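Local coordinates for protein putative acetamidase/formamidase (Yersinia enterocolitica subsp. palearctica serotype O:3, PDB 5UBU) that probably hydrolyses carbon-nitrogen bonds in linear amides, as an acetamidase/formamidase family member that carries bound sodium ions, at residues A276-L284 and K318-N326. Residues are numbered along the deposited sequence; the frame is centred on the assembly and turned at random.
Sequences ATRIAYRDL and KYTVGAMLN
Ala276, Ala280 and Leu284 of helix 273-291 lie against Val321, Ala323 and Leu325 of strand 319-326 in a buried, mostly apolar helix-on-sheet contact. No hydrogen bond crosses it. The helix runs nearly along the strand, its axis turned by -30° and only 7.0 Å away. Small residues allow that: the CB atoms of Ala280 and Ala323 meet at 3.6 Å, and the methyl of Ala280 also rests on the backbone O of Val321. With CG1 of Val321 anti to the backbone N (chi1 177°), both its methyls touch Thr277 OG1, and CG2 alone also reaches Ala276 CB, at 3.7 Å. That hydroxyl makes no hydrogen bond to the strand; it bonds back to the backbone O of Leu273, one turn earlier in the helix.

Strand 319-326 belongs to a large mixed sheet, antiparallel to strands 263-270 and 308-313 that border it, and the helix packs on one face of it. Val321, Ala323 and Leu325, every second residue, turn their CB toward the helix, whereas Thr320 and Met324, a selenomethionine, point theirs away.

Tyr281 flanks the alanine pair. Ala323 CB sits over one face of its ring, 4.0 Å from the centroid and 17° off the normal, a CH-pi contact displaced toward the CD1 side. The phenol OH is hydrogen-bonded to the backbone O of Asp227 of a neighbouring subunit, so the ring links this packing to the subunit interface. Further along, the CD2 methyl of Leu284 comes down on the strand backbone, 3.5 Å from Ala323 O, with Leu325 CB a little farther from CD2 at 4.3 Å. Leu303 of helix 296-306 touches Tyr281, Leu284 and Leu325.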
loop_
_atom_site.group_PDB
_atom_site.type_symbol
_atom_site.label_atom_id
_atom_site.label_comp_id
_atom_site.label_asym_id
_atom_site.label_seq_id
_atom_site.Cartn_x
_atom_site.Cartn_y
_atom_site.Cartn_z
ATOM N N ALA B 276 -0.010 -5.416 7.571
ATOM C CA ALA B 276 -0.260 -6.750 8.097
ATOM C C ALA B 276 0.970 -7.170 8.890
ATOM O O ALA B 276 0.861 -7.742 9.988
ATOM C CB ALA B 276 -0.529 -7.732 6.978
ATOM N N THR B 277 2.142 -6.859 8.332
ATOM C CA THR B 277 3.417 -7.192 8.967
ATOM C C THR B 277 3.636 -6.370 10.246
ATOM O O THR B 277 4.147 -6.888 11.227
ATOM C CB THR B 277 4.590 -6.971 8.010
ATOM O OG1 THR B 277 4.296 -7.560 6.736
ATOM C CG2 THR B 277 5.873 -7.570 8.593
ATOM N N ARG B 278 3.283 -5.085 10.220
ATOM C CA ARG B 278 3.408 -4.219 11.412
ATOM C C ARG B 278 2.584 -4.748 12.565
ATOM O O ARG B 278 3.066 -4.834 13.694
ATOM C CB ARG B 278 2.970 -2.795 11.094
ATOM C CG ARG B 278 4.028 -1.998 10.380
ATOM C CD ARG B 278 3.439 -0.763 9.766
ATOM N NE ARG B 278 4.461 0.085 9.173
ATOM C CZ ARG B 278 4.246 0.971 8.206
ATOM N NH1 ARG B 278 3.052 1.094 7.628
ATOM N NH2 ARG B 278 5.262 1.702 7.764
ATOM N N ILE B 279 1.337 -5.097 12.252
ATOM C CA ILE B 279 0.393 -5.663 13.212
ATOM C C ILE B 279 0.973 -6.908 13.886
ATOM O O ILE B 279 0.931 -7.031 15.110
ATOM C CB ILE B 279 -0.938 -6.008 12.507
ATOM C CG1 ILE B 279 -1.693 -4.725 12.174
ATOM C CG2 ILE B 279 -1.823 -6.859 13.397
ATOM C CD1 ILE B 279 -2.864 -4.923 11.237
ATOM N N ALA B 280 1.519 -7.813 13.073
ATOM C CA ALA B 280 2.103 -9.057 13.569
ATOM C C ALA B 280 3.302 -8.786 14.464
ATOM O O ALA B 280 3.346 -9.257 15.615
ATOM C CB ALA B 280 2.503 -9.957 12.411
ATOM N N TYR B 281 4.277 -8.043 13.947
ATOM C CA TYR B 281 5.447 -7.736 14.755
ATOM C C TYR B 281 5.122 -6.982 16.031
ATOM O O TYR B 281 5.668 -7.309 17.078
ATOM C CB TYR B 281 6.552 -7.010 13.982
ATOM C CG TYR B 281 7.603 -7.925 13.394
ATOM C CD1 TYR B 281 8.389 -8.716 14.233
ATOM C CD2 TYR B 281 7.885 -7.934 12.035
ATOM C CE1 TYR B 281 9.381 -9.542 13.732
ATOM C CE2 TYR B 281 8.895 -8.735 11.526
ATOM C CZ TYR B 281 9.638 -9.542 12.387
ATOM O OH TYR B 281 10.629 -10.360 11.894
ATOM N N ARG B 282 4.226 -6.002 15.963
ATOM C CA ARG B 282 3.896 -5.232 17.166
ATOM C C ARG B 282 3.212 -6.128 18.208
ATOM O O ARG B 282 3.478 -6.017 19.412
ATOM C CB ARG B 282 3.017 -4.035 16.864
ATOM C CG ARG B 282 3.016 -3.071 18.043
ATOM C CD ARG B 282 2.179 -1.846 17.843
ATOM N NE ARG B 282 0.750 -2.126 17.901
ATOM C CZ ARG B 282 -0.202 -1.200 17.856
ATOM N NH1 ARG B 282 -1.476 -1.573 17.890
ATOM N NH2 ARG B 282 0.108 0.090 17.760
ATOM N N ASP B 283 2.335 -7.010 17.736
ATOM C CA ASP B 283 1.628 -7.918 18.636
ATOM C C ASP B 283 2.625 -8.851 19.306
ATOM O O ASP B 283 2.491 -9.142 20.493
ATOM C CB ASP B 283 0.597 -8.768 17.909
ATOM C CG ASP B 283 -0.226 -9.611 18.868
ATOM O OD1 ASP B 283 -1.004 -9.019 19.641
ATOM O OD2 ASP B 283 -0.116 -10.859 18.838
ATOM N N LEU B 284 3.607 -9.323 18.535
ATOM C CA LEU B 284 4.633 -10.212 19.069
ATOM C C LEU B 284 5.403 -9.496 20.182
ATOM O O LEU B 284 5.614 -10.057 21.257
ATOM C CB LEU B 284 5.582 -10.682 17.961
ATOM C CG LEU B 284 6.689 -11.661 18.357
ATOM C CD1 LEU B 284 6.108 -12.890 19.031
ATOM C CD2 LEU B 284 7.481 -12.060 17.133
ATOM N N LYS B 318 -7.978 -9.416 2.657
ATOM C CA LYS B 318 -6.941 -8.923 3.540
ATOM C C LYS B 318 -5.816 -9.939 3.513
ATOM O O LYS B 318 -6.057 -11.157 3.554
ATOM C CB LYS B 318 -7.432 -8.742 4.968
ATOM C CG LYS B 318 -8.381 -7.586 5.141
ATOM C CD LYS B 318 -8.736 -7.373 6.589
ATOM C CE LYS B 318 -9.604 -6.137 6.720
ATOM N NZ LYS B 318 -9.959 -5.842 8.135
ATOM N N TYR B 319 -4.588 -9.447 3.435
ATOM C CA TYR B 319 -3.434 -10.321 3.415
ATOM C C TYR B 319 -3.117 -10.714 4.844
ATOM O O TYR B 319 -3.490 -10.015 5.768
ATOM C CB TYR B 319 -2.235 -9.641 2.763
ATOM C CG TYR B 319 -2.546 -8.972 1.439
ATOM C CD1 TYR B 319 -3.286 -9.630 0.460
ATOM C CD2 TYR B 319 -2.036 -7.716 1.139
ATOM C CE1 TYR B 319 -3.551 -9.037 -0.753
ATOM C CE2 TYR B 319 -2.302 -7.117 -0.076
ATOM C CZ TYR B 319 -3.055 -7.783 -1.020
ATOM O OH TYR B 319 -3.314 -7.195 -2.228
ATOM N N THR B 320 -2.430 -11.832 5.020
ATOM C CA THR B 320 -2.091 -12.326 6.343
ATOM C C THR B 320 -0.604 -12.642 6.454
ATOM O O THR B 320 -0.034 -13.284 5.585
ATOM C CB THR B 320 -2.920 -13.573 6.676
ATOM O OG1 THR B 320 -4.315 -13.252 6.584
ATOM C CG2 THR B 320 -2.605 -14.080 8.081
ATOM N N VAL B 321 -0.007 -12.187 7.553
ATOM C CA VAL B 321 1.414 -12.339 7.830
ATOM C C VAL B 321 1.620 -12.803 9.266
ATOM O O VAL B 321 0.942 -12.325 10.174
ATOM C CB VAL B 321 2.126 -10.978 7.668
ATOM C CG1 VAL B 321 3.607 -11.088 8.026
ATOM C CG2 VAL B 321 1.948 -10.439 6.249
ATOM N N GLY B 322 2.568 -13.711 9.467
ATOM C CA GLY B 322 2.889 -14.220 10.797
ATOM C C GLY B 322 4.290 -13.790 11.208
ATOM O O GLY B 322 5.232 -13.984 10.451
ATOM N N ALA B 323 4.427 -13.185 12.388
ATOM C CA ALA B 323 5.732 -12.766 12.916
ATOM C C ALA B 323 6.124 -13.781 13.984
ATOM O O ALA B 323 5.421 -13.940 14.969
ATOM C CB ALA B 323 5.651 -11.369 13.505
HETATM N N MSE B 324 7.253 -14.452 13.793
HETATM C CA MSE B 324 7.705 -15.494 14.707
HETATM C C MSE B 324 8.942 -15.237 15.495
HETATM O O MSE B 324 9.727 -14.360 15.172
HETATM C CB MSE B 324 8.159 -16.659 13.839
HETATM C CG MSE B 324 7.057 -17.632 13.483
HETATM SE SE MSE B 324 7.543 -18.400 11.738
HETATM C CE MSE B 324 8.848 -19.786 12.257
ATOM N N LEU B 325 9.119 -16.040 16.540
ATOM C CA LEU B 325 10.307 -16.013 17.377
ATOM C C LEU B 325 10.516 -17.451 17.856
ATOM O O LEU B 325 9.580 -18.107 18.305
ATOM C CB LEU B 325 10.166 -15.067 18.564
ATOM C CG LEU B 325 11.433 -14.967 19.436
ATOM C CD1 LEU B 325 12.591 -14.389 18.636
ATOM C CD2 LEU B 325 11.179 -14.136 20.680
ATOM N N ASN B 326 11.744 -17.936 17.734
ATOM C CA ASN B 326 12.086 -19.291 18.137
ATOM C C ASN B 326 12.012 -19.407 19.660
ATOM O O ASN B 326 12.525 -18.553 20.373
ATOM C CB ASN B 326 13.479 -19.648 17.592
ATOM C CG ASN B 326 13.860 -21.094 17.834
ATOM O OD1 ASN B 326 13.882 -21.584 18.975
ATOM N ND2 ASN B 326 14.212 -21.776 16.763
#